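Putative tetR-family transcriptional regulator (Streptomyces coelicolor, PDB 3FIW) probably binds DNA at regulatory sites and controls transcription, most likely as a repressor of the TetR family. Local coordinates at residues M25-L35 against Y65-M76. Numbering follows the deposited sequence.
Sequences MNRETVITEAL and YFRTKRDLLTAM
Phe66 and Tyr65 lie against the first turns of helix 27-41, and the packing is mainly apolar. The Phe66 ring is met at its edge. Ile31 CG1 lies 3.5 Å from Phe66 CZ, and Val30 CG1 is 3.7 Å from Phe66 CE2. The faces of this ring are taken by its own segment, Leu72 CA on one and Tyr65 CB on the opposite one. Val30 also serves Tyr65. With CG1 anti to the backbone N (chi1 170°), it turns that methyl to Phe66 and CG2 to the Tyr65 face, a CH-pi contact 4.3 Å from CG2 to the ring centroid. Further along, Ala34 CB sits 3.7 Å from Met76 CG, and Leu35 CD2 packs on Met76 CB. Ile31 CD1 touches Ala75 CB. Met25 and Met76 are selenomethionines.

The polar groups stay at the margin. The Arg27 chain, bent at chi3, brings NH1 to the edge of the Phe66 ring, with the guanidinium and ring planes 64° apart. A water donates to Met25 O at 2.8 Å and makes a weak, long bond with Tyr65 OH. Replacing Tyr65 with an alanine would probably take the ring face away from Val30 CG2 and the hydroxyl away from the water at Met25 O.

Helices 27-35 and 69-76 cross almost perpendicularly, at -87°, with axes 9.8 Å apart. Leu51 and Leu55 of helix 48-55, in the predicted helix-turn-helix, also touch Val30. The contact thus belongs to the hydrophobic core of the TetR-type DNA-binding domain. With no direct hydrogen bond across it, it probably relies mainly on close apolar packing to set how the first helix meets helix 69-79.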
# COMPACT_ATOMS: atom_id res chain seq x y z
N MSE A 25 34.32 -9.26 -5.52
CA MSE A 25 33.50 -8.18 -4.94
C MSE A 25 33.18 -7.02 -5.88
O MSE A 25 34.06 -6.44 -6.52
CB MSE A 25 34.05 -7.71 -3.59
CG MSE A 25 33.81 -8.73 -2.49
SE MSE A 25 31.94 -8.87 -1.96
CE MSE A 25 31.05 -9.75 -3.48
N ASN A 26 31.91 -6.67 -5.92
CA ASN A 26 31.31 -6.02 -7.06
C ASN A 26 29.99 -5.47 -6.50
O ASN A 26 29.35 -6.14 -5.67
CB ASN A 26 31.13 -7.14 -8.09
CG ASN A 26 30.53 -6.69 -9.39
OD1 ASN A 26 30.86 -7.23 -10.46
ND2 ASN A 26 29.57 -5.76 -9.33
N ARG A 27 29.61 -4.25 -6.87
CA ARG A 27 28.36 -3.68 -6.33
C ARG A 27 27.12 -4.50 -6.74
O ARG A 27 26.37 -4.94 -5.87
CB ARG A 27 28.22 -2.21 -6.71
CG ARG A 27 26.99 -1.54 -6.18
CD ARG A 27 26.95 -0.08 -6.58
NE ARG A 27 26.41 0.75 -5.49
CZ ARG A 27 25.12 1.09 -5.33
NH1 ARG A 27 24.78 1.84 -4.30
NH2 ARG A 27 24.17 0.71 -6.20
N GLU A 28 26.93 -4.71 -8.04
CA GLU A 28 25.74 -5.45 -8.58
C GLU A 28 25.55 -6.84 -7.92
O GLU A 28 24.44 -7.19 -7.55
CB GLU A 28 25.75 -5.54 -10.12
CG GLU A 28 27.11 -5.98 -10.74
CD GLU A 28 27.18 -5.89 -12.28
OE1 GLU A 28 27.77 -6.84 -12.89
OE2 GLU A 28 26.66 -4.90 -12.88
N THR A 29 26.66 -7.55 -7.78
CA THR A 29 26.83 -8.76 -6.98
C THR A 29 26.36 -8.65 -5.56
O THR A 29 25.69 -9.54 -5.08
CB THR A 29 28.36 -9.11 -6.92
OG1 THR A 29 28.84 -9.24 -8.25
CG2 THR A 29 28.71 -10.39 -6.07
N VAL A 30 26.78 -7.61 -4.85
CA VAL A 30 26.33 -7.45 -3.47
C VAL A 30 24.81 -7.27 -3.43
O VAL A 30 24.14 -7.88 -2.59
CB VAL A 30 27.08 -6.31 -2.75
CG1 VAL A 30 26.44 -6.00 -1.41
CG2 VAL A 30 28.52 -6.71 -2.53
N ILE A 31 24.30 -6.43 -4.34
CA ILE A 31 22.90 -6.07 -4.36
C ILE A 31 22.06 -7.28 -4.73
O ILE A 31 20.99 -7.48 -4.20
CB ILE A 31 22.64 -4.87 -5.36
CG1 ILE A 31 23.28 -3.58 -4.85
CG2 ILE A 31 21.16 -4.65 -5.54
CD1 ILE A 31 23.56 -2.50 -5.93
N THR A 32 22.57 -8.11 -5.64
CA THR A 32 21.86 -9.30 -6.09
C THR A 32 21.81 -10.30 -4.97
O THR A 32 20.78 -10.97 -4.75
CB THR A 32 22.58 -9.91 -7.34
OG1 THR A 32 22.36 -9.03 -8.46
CG2 THR A 32 22.03 -11.29 -7.67
N GLU A 33 22.91 -10.38 -4.24
CA GLU A 33 23.00 -11.21 -3.06
C GLU A 33 22.10 -10.71 -1.91
O GLU A 33 21.61 -11.52 -1.10
CB GLU A 33 24.46 -11.29 -2.63
CG GLU A 33 24.80 -12.56 -1.88
CD GLU A 33 24.74 -13.84 -2.73
OE1 GLU A 33 25.15 -13.84 -3.93
OE2 GLU A 33 24.29 -14.85 -2.17
N ALA A 34 21.86 -9.41 -1.86
CA ALA A 34 21.03 -8.80 -0.83
C ALA A 34 19.56 -9.14 -1.07
O ALA A 34 18.80 -9.51 -0.13
CB ALA A 34 21.26 -7.29 -0.84
N LEU A 35 19.16 -9.05 -2.34
CA LEU A 35 17.82 -9.40 -2.78
C LEU A 35 17.53 -10.89 -2.60
O LEU A 35 16.38 -11.25 -2.27
CB LEU A 35 17.62 -8.98 -4.22
CG LEU A 35 17.52 -7.46 -4.51
CD1 LEU A 35 17.33 -7.22 -5.98
CD2 LEU A 35 16.41 -6.81 -3.74
N TYR A 65 30.68 -0.29 -0.03
CA TYR A 65 29.49 -0.30 -0.91
C TYR A 65 28.30 0.50 -0.36
O TYR A 65 27.64 1.24 -1.11
CB TYR A 65 29.02 -1.74 -1.16
CG TYR A 65 30.05 -2.54 -1.90
CD1 TYR A 65 30.25 -2.35 -3.27
CD2 TYR A 65 30.88 -3.42 -1.23
CE1 TYR A 65 31.23 -3.06 -3.95
CE2 TYR A 65 31.82 -4.11 -1.87
CZ TYR A 65 31.99 -3.94 -3.23
OH TYR A 65 32.97 -4.63 -3.84
N PHE A 66 28.00 0.34 0.92
CA PHE A 66 26.82 0.90 1.52
C PHE A 66 27.16 1.36 2.88
O PHE A 66 27.38 0.57 3.79
CB PHE A 66 25.69 -0.15 1.57
CG PHE A 66 25.33 -0.66 0.22
CD1 PHE A 66 24.89 0.23 -0.78
CD2 PHE A 66 25.51 -1.99 -0.09
CE1 PHE A 66 24.60 -0.23 -2.07
CE2 PHE A 66 25.20 -2.47 -1.37
CZ PHE A 66 24.76 -1.58 -2.36
N ARG A 67 27.23 2.67 3.00
CA ARG A 67 27.73 3.32 4.20
C ARG A 67 26.77 3.00 5.34
O ARG A 67 27.20 2.88 6.50
CB ARG A 67 27.74 4.81 3.97
CG ARG A 67 28.83 5.59 4.61
CD ARG A 67 28.44 7.04 4.55
NE ARG A 67 29.55 7.91 4.18
CZ ARG A 67 29.95 8.16 2.92
NH1 ARG A 67 29.34 7.57 1.89
NH2 ARG A 67 30.97 8.98 2.68
N THR A 68 25.48 2.84 4.99
CA THR A 68 24.39 2.65 5.95
C THR A 68 23.45 1.61 5.44
O THR A 68 23.45 1.32 4.26
CB THR A 68 23.58 3.95 6.13
OG1 THR A 68 23.22 4.44 4.83
CG2 THR A 68 24.43 5.01 6.81
N LYS A 69 22.67 1.03 6.35
CA LYS A 69 21.57 0.13 6.02
C LYS A 69 20.54 0.84 5.14
O LYS A 69 20.03 0.25 4.20
CB LYS A 69 20.86 -0.36 7.28
CG LYS A 69 19.94 -1.59 7.06
CD LYS A 69 18.84 -1.57 8.14
CE LYS A 69 18.37 -2.96 8.58
NZ LYS A 69 17.42 -3.62 7.64
N ARG A 70 20.23 2.09 5.47
CA ARG A 70 19.41 2.92 4.57
C ARG A 70 19.89 2.84 3.12
O ARG A 70 19.07 2.66 2.24
CB ARG A 70 19.36 4.38 5.06
CG ARG A 70 18.35 5.32 4.31
CD ARG A 70 18.49 6.84 4.71
NE ARG A 70 19.63 7.48 4.00
CZ ARG A 70 20.84 7.74 4.53
NH1 ARG A 70 21.11 7.45 5.82
NH2 ARG A 70 21.79 8.31 3.77
N ASP A 71 21.19 3.01 2.86
CA ASP A 71 21.71 3.04 1.47
C ASP A 71 21.65 1.66 0.76
O ASP A 71 21.50 1.59 -0.46
CB ASP A 71 23.15 3.53 1.42
CG ASP A 71 23.31 4.94 1.89
OD1 ASP A 71 22.31 5.60 2.16
OD2 ASP A 71 24.46 5.39 2.01
N LEU A 72 21.83 0.60 1.55
CA LEU A 72 21.67 -0.77 1.11
C LEU A 72 20.23 -1.00 0.62
O LEU A 72 20.02 -1.41 -0.51
CB LEU A 72 22.02 -1.73 2.26
CG LEU A 72 21.72 -3.19 1.91
CD1 LEU A 72 22.59 -3.66 0.69
CD2 LEU A 72 21.91 -4.08 3.12
N LEU A 73 19.24 -0.74 1.48
CA LEU A 73 17.82 -0.79 1.09
C LEU A 73 17.43 -0.02 -0.19
O LEU A 73 16.72 -0.56 -1.02
CB LEU A 73 16.92 -0.35 2.26
CG LEU A 73 16.99 -1.32 3.46
CD1 LEU A 73 16.04 -0.87 4.53
CD2 LEU A 73 16.70 -2.79 3.11
N THR A 74 17.85 1.24 -0.31
CA THR A 74 17.59 2.11 -1.46
C THR A 74 18.08 1.41 -2.70
O THR A 74 17.36 1.34 -3.67
CB THR A 74 18.30 3.49 -1.29
OG1 THR A 74 17.74 4.14 -0.15
CG2 THR A 74 18.13 4.45 -2.49
N ALA A 75 19.32 0.92 -2.66
CA ALA A 75 19.91 0.13 -3.72
C ALA A 75 19.16 -1.15 -4.04
O ALA A 75 19.03 -1.48 -5.21
CB ALA A 75 21.38 -0.21 -3.41
N MSE A 76 18.72 -1.88 -3.01
CA MSE A 76 17.92 -3.08 -3.23
C MSE A 76 16.60 -2.73 -3.91
O MSE A 76 16.18 -3.42 -4.83
CB MSE A 76 17.68 -3.80 -1.90
CG MSE A 76 18.91 -4.50 -1.31
SE MSE A 76 18.66 -4.94 0.52
CE MSE A 76 17.11 -6.13 0.35
O HOH W 1 33.60 -3.71 -7.05